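Local coordinates for protein dihydrodipicolinate synthase (Thermotoga maritima, PDB 3PB0) that catalyses the condensation of pyruvate with (S)-aspartate-beta-semialdehyde to 4-hydroxy-tetrahydrodipicolinate, a step on the route to lysine, at residues V107-Y112 and V146-E151; T152-A157 and K184-D189; V164-A169 and F190-G195. The protein carries 3 engineered substitutions. All coordinates share one frame; numbering follows the deposited sequence.

Interaction 1: V107-Y112 and V146-E151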
loop_
_atom_site.group_PDB
_atom_site.type_symbol
_atom_site.label_atom_id
_atom_site.label_comp_id
_atom_site.label_asym_id
_atom_site.label_seq_id
_atom_site.Cartn_x
_atom_site.Cartn_y
_atom_site.Cartn_z
ATOM N N VAL A 107 6.431 7.245 1.235
ATOM C CA VAL A 107 6.796 8.309 2.170
ATOM C C VAL A 107 5.612 9.164 2.646
ATOM O O VAL A 107 5.061 9.981 1.891
ATOM C CB VAL A 107 7.925 9.221 1.572
ATOM C CG1 VAL A 107 8.310 10.321 2.564
ATOM C CG2 VAL A 107 9.151 8.377 1.201
ATOM N N VAL A 108 5.240 8.967 3.910
ATOM C CA VAL A 108 4.122 9.671 4.554
ATOM C C VAL A 108 4.438 11.133 4.833
ATOM O O VAL A 108 5.582 11.476 5.077
ATOM C CB VAL A 108 3.684 8.963 5.876
ATOM C CG1 VAL A 108 4.686 9.185 7.003
ATOM C CG2 VAL A 108 2.270 9.415 6.304
ATOM N N THR A 109 3.419 11.988 4.776
ATOM C CA THR A 109 3.562 13.397 5.148
ATOM C C THR A 109 4.102 13.501 6.565
ATOM O O THR A 109 3.685 12.733 7.430
ATOM C CB THR A 109 2.202 14.143 5.149
ATOM O OG1 THR A 109 1.264 13.427 5.970
ATOM C CG2 THR A 109 1.652 14.292 3.742
ATOM N N PRO A 110 5.027 14.444 6.813
ATOM C CA PRO A 110 5.357 14.782 8.202
ATOM C C PRO A 110 4.091 15.248 8.920
ATOM O O PRO A 110 3.171 15.752 8.267
ATOM C CB PRO A 110 6.348 15.945 8.054
ATOM C CG PRO A 110 6.060 16.529 6.702
ATOM C CD PRO A 110 5.730 15.317 5.856
ATOM N N TYR A 111 4.025 15.074 10.239
ATOM C CA TYR A 111 2.791 15.412 10.963
ATOM C C TYR A 111 2.886 16.500 12.027
ATOM O O TYR A 111 1.881 17.157 12.325
ATOM C CB TYR A 111 2.092 14.167 11.536
ATOM C CG TYR A 111 2.872 12.874 11.432
ATOM C CD1 TYR A 111 3.837 12.531 12.383
ATOM C CD2 TYR A 111 2.629 11.983 10.383
ATOM C CE1 TYR A 111 4.550 11.335 12.282
ATOM C CE2 TYR A 111 3.333 10.788 10.270
ATOM C CZ TYR A 111 4.289 10.470 11.221
ATOM O OH TYR A 111 4.983 9.287 11.109
ATOM N N TYR A 112 4.070 16.711 12.593
ATOM C CA TYR A 112 4.174 17.617 13.738
ATOM C C TYR A 112 4.056 19.096 13.382
ATOM O O TYR A 112 4.385 19.509 12.261
ATOM C CB TYR A 112 5.430 17.334 14.569
ATOM C CG TYR A 112 5.487 15.922 15.109
ATOM C CD1 TYR A 112 4.379 15.346 15.744
ATOM C CD2 TYR A 112 6.647 15.160 14.986
ATOM C CE1 TYR A 112 4.430 14.046 16.240
ATOM C CE2 TYR A 112 6.706 13.866 15.481
ATOM C CZ TYR A 112 5.599 13.314 16.103
ATOM O OH TYR A 112 5.679 12.022 16.580
ATOM N N VAL A 146 -3.175 15.665 8.282
ATOM C CA VAL A 146 -2.499 16.506 7.286
ATOM C C VAL A 146 -2.893 16.047 5.879
ATOM O O VAL A 146 -2.749 14.870 5.538
ATOM C CB VAL A 146 -0.950 16.458 7.448
ATOM C CG1 VAL A 146 -0.264 17.285 6.384
ATOM C CG2 VAL A 146 -0.540 16.956 8.835
ATOM N N ASN A 147 -3.394 16.978 5.071
ATOM C CA ASN A 147 -3.805 16.678 3.708
ATOM C C ASN A 147 -2.904 17.360 2.671
ATOM O O ASN A 147 -2.731 18.580 2.702
ATOM C CB ASN A 147 -5.269 17.091 3.500
ATOM C CG ASN A 147 -5.839 16.604 2.185
ATOM O OD1 ASN A 147 -5.685 15.431 1.812
ATOM N ND2 ASN A 147 -6.514 17.497 1.470
ATOM N N VAL A 148 -2.348 16.574 1.754
ATOM C CA VAL A 148 -1.639 17.124 0.601
ATOM C C VAL A 148 -2.737 17.599 -0.355
ATOM O O VAL A 148 -3.529 16.783 -0.839
ATOM C CB VAL A 148 -0.725 16.069 -0.108
ATOM C CG1 VAL A 148 -0.020 16.673 -1.352
ATOM C CG2 VAL A 148 0.305 15.463 0.854
ATOM N N LEU A 149 -2.802 18.913 -0.598
ATOM C CA LEU A 149 -3.767 19.467 -1.547
ATOM C C LEU A 149 -3.437 18.997 -2.949
ATOM O O LEU A 149 -2.262 18.842 -3.275
ATOM C CB LEU A 149 -3.774 21.003 -1.512
ATOM C CG LEU A 149 -4.143 21.736 -0.212
ATOM C CD1 LEU A 149 -3.693 23.189 -0.357
ATOM C CD2 LEU A 149 -5.638 21.673 0.119
ATOM N N PRO A 150 -4.470 18.780 -3.794
ATOM C CA PRO A 150 -4.224 18.338 -5.167
ATOM C C PRO A 150 -3.248 19.225 -5.954
ATOM O O PRO A 150 -2.497 18.710 -6.804
ATOM C CB PRO A 150 -5.623 18.346 -5.789
ATOM C CG PRO A 150 -6.522 18.057 -4.641
ATOM C CD PRO A 150 -5.912 18.797 -3.482
ATOM N N GLU A 151 -3.240 20.526 -5.663
ATOM C CA GLU A 151 -2.313 21.467 -6.303
ATOM C C GLU A 151 -0.891 21.273 -5.812
ATOM O O GLU A 151 0.061 21.456 -6.573
ATOM C CB GLU A 151 -2.732 22.923 -6.068
ATOM C CG GLU A 151 -4.144 23.263 -6.513
ATOM C CD GLU A 151 -5.194 23.003 -5.432
ATOM O OE1 GLU A 151 -4.851 22.910 -4.234
ATOM O OE2 GLU A 151 -6.381 22.913 -5.785
HETATM O O HOH W 1 -1.169 12.848 5.485
#

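Interaction 2: T152-A157 and K184-D189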
loop_
_atom_site.group_PDB
_atom_site.type_symbol
_atom_site.label_atom_id
_atom_site.label_comp_id
_atom_site.label_asym_id
_atom_site.label_seq_id
_atom_site.Cartn_x
_atom_site.Cartn_y
_atom_site.Cartn_z
ATOM N N THR A 152 -0.746 20.929 -4.534
ATOM C CA THR A 152 0.573 20.608 -3.960
ATOM C C THR A 152 1.164 19.326 -4.581
ATOM O O THR A 152 2.350 19.277 -4.929
ATOM C CB THR A 152 0.496 20.515 -2.418
ATOM O OG1 THR A 152 -0.136 21.700 -1.910
ATOM C CG2 THR A 152 1.899 20.383 -1.795
ATOM N N ALA A 153 0.328 18.301 -4.735
ATOM C CA ALA A 153 0.734 17.058 -5.407
ATOM C C ALA A 153 1.138 17.316 -6.859
ATOM O O ALA A 153 2.073 16.688 -7.372
ATOM C CB ALA A 153 -0.390 16.025 -5.333
ATOM N N ALA A 154 0.437 18.235 -7.517
ATOM C CA ALA A 154 0.753 18.606 -8.899
ATOM C C ALA A 154 2.090 19.365 -9.024
ATOM O O ALA A 154 2.813 19.160 -9.987
ATOM C CB ALA A 154 -0.399 19.392 -9.534
ATOM N N ARG A 155 2.422 20.200 -8.036
ATOM C CA ARG A 155 3.757 20.831 -7.932
ATOM C C ARG A 155 4.849 19.794 -7.836
ATOM O O ARG A 155 5.852 19.834 -8.565
ATOM C CB ARG A 155 3.860 21.676 -6.668
ATOM C CG ARG A 155 3.330 23.068 -6.745
ATOM C CD ARG A 155 3.914 23.887 -5.586
ATOM N NE ARG A 155 5.304 24.287 -5.822
ATOM C CZ ARG A 155 6.076 24.906 -4.927
ATOM N NH1 ARG A 155 5.616 25.192 -3.710
ATOM N NH2 ARG A 155 7.317 25.238 -5.247
ATOM N N ILE A 156 4.661 18.889 -6.879
ATOM C CA ILE A 156 5.510 17.724 -6.706
ATOM C C ILE A 156 5.663 16.988 -8.041
ATOM O O ILE A 156 6.775 16.748 -8.492
ATOM C CB ILE A 156 4.966 16.804 -5.565
ATOM C CG1 ILE A 156 5.220 17.443 -4.195
ATOM C CG2 ILE A 156 5.603 15.425 -5.623
ATOM C CD1 ILE A 156 4.324 16.923 -3.067
ATOM N N ALA A 157 4.552 16.681 -8.703
ATOM C CA ALA A 157 4.613 15.992 -10.000
ATOM C C ALA A 157 5.484 16.749 -11.020
ATOM O O ALA A 157 6.343 16.157 -11.675
ATOM C CB ALA A 157 3.198 15.760 -10.557
ATOM N N LYS A 184 -1.855 14.825 -13.378
ATOM C CA LYS A 184 -1.615 14.317 -14.723
ATOM C C LYS A 184 -1.529 15.438 -15.768
ATOM O O LYS A 184 -0.951 15.236 -16.845
ATOM C CB LYS A 184 -2.645 13.248 -15.107
ATOM C CG LYS A 184 -2.458 11.933 -14.310
ATOM C CD LYS A 184 -3.628 10.977 -14.478
ATOM C CE LYS A 184 -3.445 9.689 -13.643
ATOM N NZ LYS A 184 -2.253 8.854 -14.024
ATOM N N GLN A 185 -2.100 16.604 -15.448
ATOM C CA GLN A 185 -1.910 17.819 -16.266
ATOM C C GLN A 185 -0.476 18.355 -16.103
ATOM O O GLN A 185 0.126 18.862 -17.059
ATOM C CB GLN A 185 -2.957 18.893 -15.917
ATOM C CG GLN A 185 -4.332 18.646 -16.594
ATOM C CD GLN A 185 -5.500 19.457 -15.982
ATOM O OE1 GLN A 185 -5.307 20.425 -15.249
ATOM N NE2 GLN A 185 -6.709 19.059 -16.311
ATOM N N ALA A 186 0.064 18.220 -14.892
ATOM C CA ALA A 186 1.458 18.585 -14.599
ATOM C C ALA A 186 2.464 17.548 -15.127
ATOM O O ALA A 186 3.554 17.908 -15.560
ATOM C CB ALA A 186 1.645 18.795 -13.107
ATOM N N ARG A 187 2.111 16.264 -15.072
ATOM C CA ARG A 187 2.945 15.215 -15.682
ATOM C C ARG A 187 2.087 14.064 -16.133
ATOM O O ARG A 187 1.476 13.381 -15.293
ATOM C CB ARG A 187 4.001 14.687 -14.715
ATOM C CG ARG A 187 5.075 13.849 -15.385
ATOM C CD ARG A 187 5.708 12.820 -14.435
ATOM N NE ARG A 187 6.274 13.471 -13.258
ATOM C CZ ARG A 187 6.827 12.826 -12.237
ATOM N NH1 ARG A 187 6.877 11.498 -12.240
ATOM N NH2 ARG A 187 7.306 13.511 -11.203
ATOM N N SER A 188 2.083 13.810 -17.442
ATOM C CA SER A 188 1.117 12.874 -18.038
ATOM C C SER A 188 1.045 11.516 -17.333
ATOM O O SER A 188 -0.039 10.962 -17.160
ATOM C CB SER A 188 1.402 12.675 -19.532
ATOM O OG SER A 188 2.548 11.871 -19.729
ATOM N N ASP A 189 2.206 10.989 -16.945
ATOM C CA ASP A 189 2.332 9.645 -16.389
ATOM C C ASP A 189 2.531 9.576 -14.866
ATOM O O ASP A 189 3.008 8.560 -14.365
ATOM C CB ASP A 189 3.445 8.860 -17.128
ATOM C CG ASP A 189 4.839 9.446 -16.920
ATOM O OD1 ASP A 189 4.978 10.491 -16.247
ATOM O OD2 ASP A 189 5.817 8.825 -17.401
HETATM O O HOH W 2 7.729 15.948 -14.021
#

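Interaction 3: V164-A169 and F190-G195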
loop_
_atom_site.group_PDB
_atom_site.type_symbol
_atom_site.label_atom_id
_atom_site.label_comp_id
_atom_site.label_asym_id
_atom_site.label_seq_id
_atom_site.Cartn_x
_atom_site.Cartn_y
_atom_site.Cartn_z
ATOM N N VAL A 164 7.238 9.252 -8.162
ATOM C CA VAL A 164 6.532 8.529 -9.240
ATOM C C VAL A 164 5.018 8.731 -9.208
ATOM O O VAL A 164 4.342 8.727 -10.252
ATOM C CB VAL A 164 6.878 7.002 -9.249
ATOM C CG1 VAL A 164 6.574 6.347 -7.910
ATOM C CG2 VAL A 164 6.142 6.273 -10.373
ATOM N N GLY A 165 4.487 8.911 -8.007
ATOM C CA GLY A 165 3.062 8.957 -7.844
ATOM C C GLY A 165 2.642 9.308 -6.440
ATOM O O GLY A 165 3.447 9.758 -5.605
ATOM N N ILE A 166 1.357 9.107 -6.196
ATOM C CA ILE A 166 0.806 9.367 -4.896
ATOM C C ILE A 166 -0.126 8.197 -4.536
ATOM O O ILE A 166 -0.929 7.739 -5.374
ATOM C CB ILE A 166 0.078 10.749 -4.877
ATOM C CG1 ILE A 166 -0.367 11.137 -3.457
ATOM C CG2 ILE A 166 -1.089 10.784 -5.887
ATOM C CD1 ILE A 166 -0.821 12.618 -3.360
ATOM N N LYS A 167 0.055 7.680 -3.321
ATOM C CA LYS A 167 -0.942 6.844 -2.679
ATOM C C LYS A 167 -1.939 7.799 -2.034
ATOM O O LYS A 167 -1.643 8.425 -1.003
ATOM C CB LYS A 167 -0.306 5.936 -1.614
ATOM C CG LYS A 167 -1.361 5.075 -0.867
ATOM C CD LYS A 167 -0.740 4.127 0.137
ATOM C CE LYS A 167 -1.819 3.243 0.779
ATOM N NZ LYS A 167 -1.408 2.646 2.065
ATOM N N GLU A 168 -3.111 7.926 -2.646
ATOM C CA GLU A 168 -4.107 8.922 -2.207
ATOM C C GLU A 168 -5.099 8.249 -1.267
ATOM O O GLU A 168 -6.036 7.570 -1.713
ATOM C CB GLU A 168 -4.808 9.548 -3.434
ATOM C CG GLU A 168 -5.933 10.591 -3.157
ATOM C CD GLU A 168 -5.469 11.747 -2.284
ATOM O OE1 GLU A 168 -5.307 11.557 -1.058
ATOM O OE2 GLU A 168 -5.275 12.848 -2.825
ATOM N N ALA A 169 -4.871 8.408 0.034
ATOM C CA ALA A 169 -5.730 7.764 1.025
ATOM C C ALA A 169 -6.790 8.699 1.626
ATOM O O ALA A 169 -7.506 8.308 2.557
ATOM C CB ALA A 169 -4.889 7.093 2.123
ATOM N N PHE A 190 2.210 10.652 -14.140
ATOM C CA PHE A 190 2.312 10.659 -12.668
ATOM C C PHE A 190 1.209 9.735 -12.183
ATOM O O PHE A 190 0.064 9.823 -12.639
ATOM C CB PHE A 190 2.128 12.077 -12.103
ATOM C CG PHE A 190 2.379 12.200 -10.607
ATOM C CD1 PHE A 190 3.665 12.400 -10.118
ATOM C CD2 PHE A 190 1.312 12.150 -9.689
ATOM C CE1 PHE A 190 3.903 12.557 -8.745
ATOM C CE2 PHE A 190 1.533 12.308 -8.309
ATOM C CZ PHE A 190 2.837 12.501 -7.836
ATOM N N MET A 191 1.557 8.815 -11.298
ATOM C CA MET A 191 0.609 7.754 -10.937
ATOM C C MET A 191 -0.274 8.171 -9.776
ATOM O O MET A 191 0.195 8.819 -8.849
ATOM C CB MET A 191 1.352 6.462 -10.613
ATOM C CG MET A 191 2.258 5.950 -11.737
ATOM S SD MET A 191 1.357 5.574 -13.259
ATOM C CE MET A 191 0.757 3.938 -12.944
ATOM N N VAL A 192 -1.561 7.829 -9.839
ATOM C CA VAL A 192 -2.422 8.043 -8.691
ATOM C C VAL A 192 -3.063 6.723 -8.300
ATOM O O VAL A 192 -3.811 6.107 -9.070
ATOM C CB VAL A 192 -3.507 9.130 -8.906
ATOM C CG1 VAL A 192 -4.249 9.371 -7.601
ATOM C CG2 VAL A 192 -2.879 10.426 -9.398
ATOM N N TRP A 193 -2.719 6.272 -7.108
ATOM C CA TRP A 193 -3.240 5.024 -6.613
ATOM C C TRP A 193 -4.118 5.278 -5.435
ATOM O O TRP A 193 -3.762 6.066 -4.549
ATOM C CB TRP A 193 -2.106 4.097 -6.183
ATOM C CG TRP A 193 -1.150 3.685 -7.272
ATOM C CD1 TRP A 193 -1.380 2.798 -8.296
ATOM C CD2 TRP A 193 0.226 4.084 -7.389
ATOM N NE1 TRP A 193 -0.240 2.645 -9.055
ATOM C CE2 TRP A 193 0.762 3.416 -8.517
ATOM C CE3 TRP A 193 1.051 4.948 -6.656
ATOM C CZ2 TRP A 193 2.094 3.591 -8.935
ATOM C CZ3 TRP A 193 2.382 5.132 -7.082
ATOM C CH2 TRP A 193 2.884 4.445 -8.209
ATOM N N SER A 194 -5.256 4.588 -5.396
ATOM C CA SER A 194 -6.112 4.667 -4.222
ATOM C C SER A 194 -5.421 4.054 -3.014
ATOM O O SER A 194 -4.802 2.989 -3.107
ATOM C CB SER A 194 -7.462 3.971 -4.442
ATOM O OG SER A 194 -8.181 3.984 -3.212
ATOM N N GLY A 195 -5.500 4.756 -1.890
ATOM C CA GLY A 195 -5.024 4.243 -0.608
ATOM C C GLY A 195 -6.130 3.592 0.215
ATOM O O GLY A 195 -5.932 3.242 1.394
HETATM O O HOH W 3 -4.027 3.786 3.654
#

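Interaction 1: V107-Y112 and V146-E151
Thr-109 and Val-146 carry this contact, with Val-148 adding a second point of touch. The two loops exchange no direct hydrogen bond; they meet through small branched side chains and one water. A branched residue that is half polar suits position 109, because its two arms do different work. The methyl Thr-109 CG2 is trans to the carbonyl carbon and rests on Val-148 CG2 at 3.4 Å, closer than methyl groups usually come. OG1 sits between the backbone N and the carbonyl carbon (chi1 53°), which sends it past Val-146, with Thr-109 OG1 4.0 Å from Val-146 CB. A water 2.5 Å from Thr-109 OG1 donates to Val-146 O at 2.6 Å and so links the loops where their own polar atoms do not meet. Val-146 CG1 lies beside Thr-109 OG1 and CB, while Val-146 CG2 turns to the backbone, 3.9 Å from Pro-110 O, a buried carbonyl with no polar partner in the model, and touches Tyr-111 CA. Tyr-112, at the end of the same loop, is probably part of the catalytic proton relay. The side chain of Asn-139 accepts a hydrogen bond from Val-148 N. The contact thus joins the loop leaving barrel strand 104-108 to the segment entering helix 150-159, with helix 117-129 packing on both Thr-109 and Val-146 and helix 141-144 also against Thr-109.

Interaction 2: T152-A157 and K184-D189
Ala-154 and Ala-186 bring their CA atoms within 5.7 Å, and Ala-157 and Arg-187 theirs within 6.0 Å, so helix 150-159 runs close against the C-terminal end of helix 173-186. Both belong to the helical layer around a (beta/alpha)8, or TIM, barrel. Such an approach demands small side chains, and alanine meets the need on both helices. The methyl of Ala-186 points at the other helix and is shared: Ala-186 CB lies 4.2 Å from Ala-154 CB and 4.3 Å from Ala-157 CB, and also rests on Ala-154 O. Polar contact begins where helix 173-186 ends. Arg-187 has CG anti to the backbone N, then turns at chi3 (-57°), which swings the guanidinium back onto the last turn of helix 150-159. An arginine fits there, since its charge would probably be favoured near helix C-terminal carbonyls. It grips one oxygen side-on, Arg-187 NH2 at 2.9 Å and Arg-187 NE at 3.1 Å from Ala-157 O, which lies near the guanidinium plane; NH2 uses a carbonyl lone pair, while NE is tilted 33° from the carbonyl plane. A water donates to the same oxygen and accepts a weak bond from Arg-187 NE.

Interaction 3: V164-A169 and F190-G195
Met-191 N to Val-164 O opens a run of five backbone hydrogen bonds that joins strands 163-168 and 191-194 in parallel, and Gly-195 N to Glu-168 O closes it. Between them the bonds alternate in direction; the one from Trp-193 N to Ile-166 O is 2.9 Å long and almost straight (176°). Apolar packing supports both faces. On one, Ile-166 CG2 meets Val-192 CG1 at 3.9 Å, and the Phe-190 ring lies flat over the glycine backbone: Gly-165 CA makes a CH-pi contact 3.7 Å from the ring centroid. CG anti to the backbone N (chi1 -173°) carries the Phe-190 ring across to the neighbouring strand. With a leucine in its place, the Gly-165 CA-H would probably lose its aromatic partner and Ile-166 CG2 part of its cover. On the other face Val-164 CG1 meets the ring edge at Trp-193 CH2, 4.2 Å away. Glycine is apt at 165, where a side chain would collide with Met-191 O and the Trp-193 ring; one on Gly-195 would run into Ala-169 CB and crowd Lys-167. The chemistry implies a firm frame from which Lys-167, the probable Schiff-base residue, reaches into the active site beside Tyr-138.

All three contacts lie in one sector of the TIM barrel, their centres 11 to 15 Å apart. Interaction 1 closes before interaction 2 begins; the two share helix 150-159, and Val-148, just before it, packs on the backbone of Ala-153. Interactions 2 and 3 alternate along the chain: helix 150-159, strand 163-168, helix 173-186 and strand 191-194 follow in turn, so the helices pair outside while the strands pair within. Between these layers Ala-157 CB meets Phe-190 CD1 at 3.4 Å, and Lys-184 NZ probably bonds to Phe-190 O. Interactions 1 and 3 reach the same sheet without touching. The sector thus ties the helical shell to the strand bearing the predicted catalytic lysine.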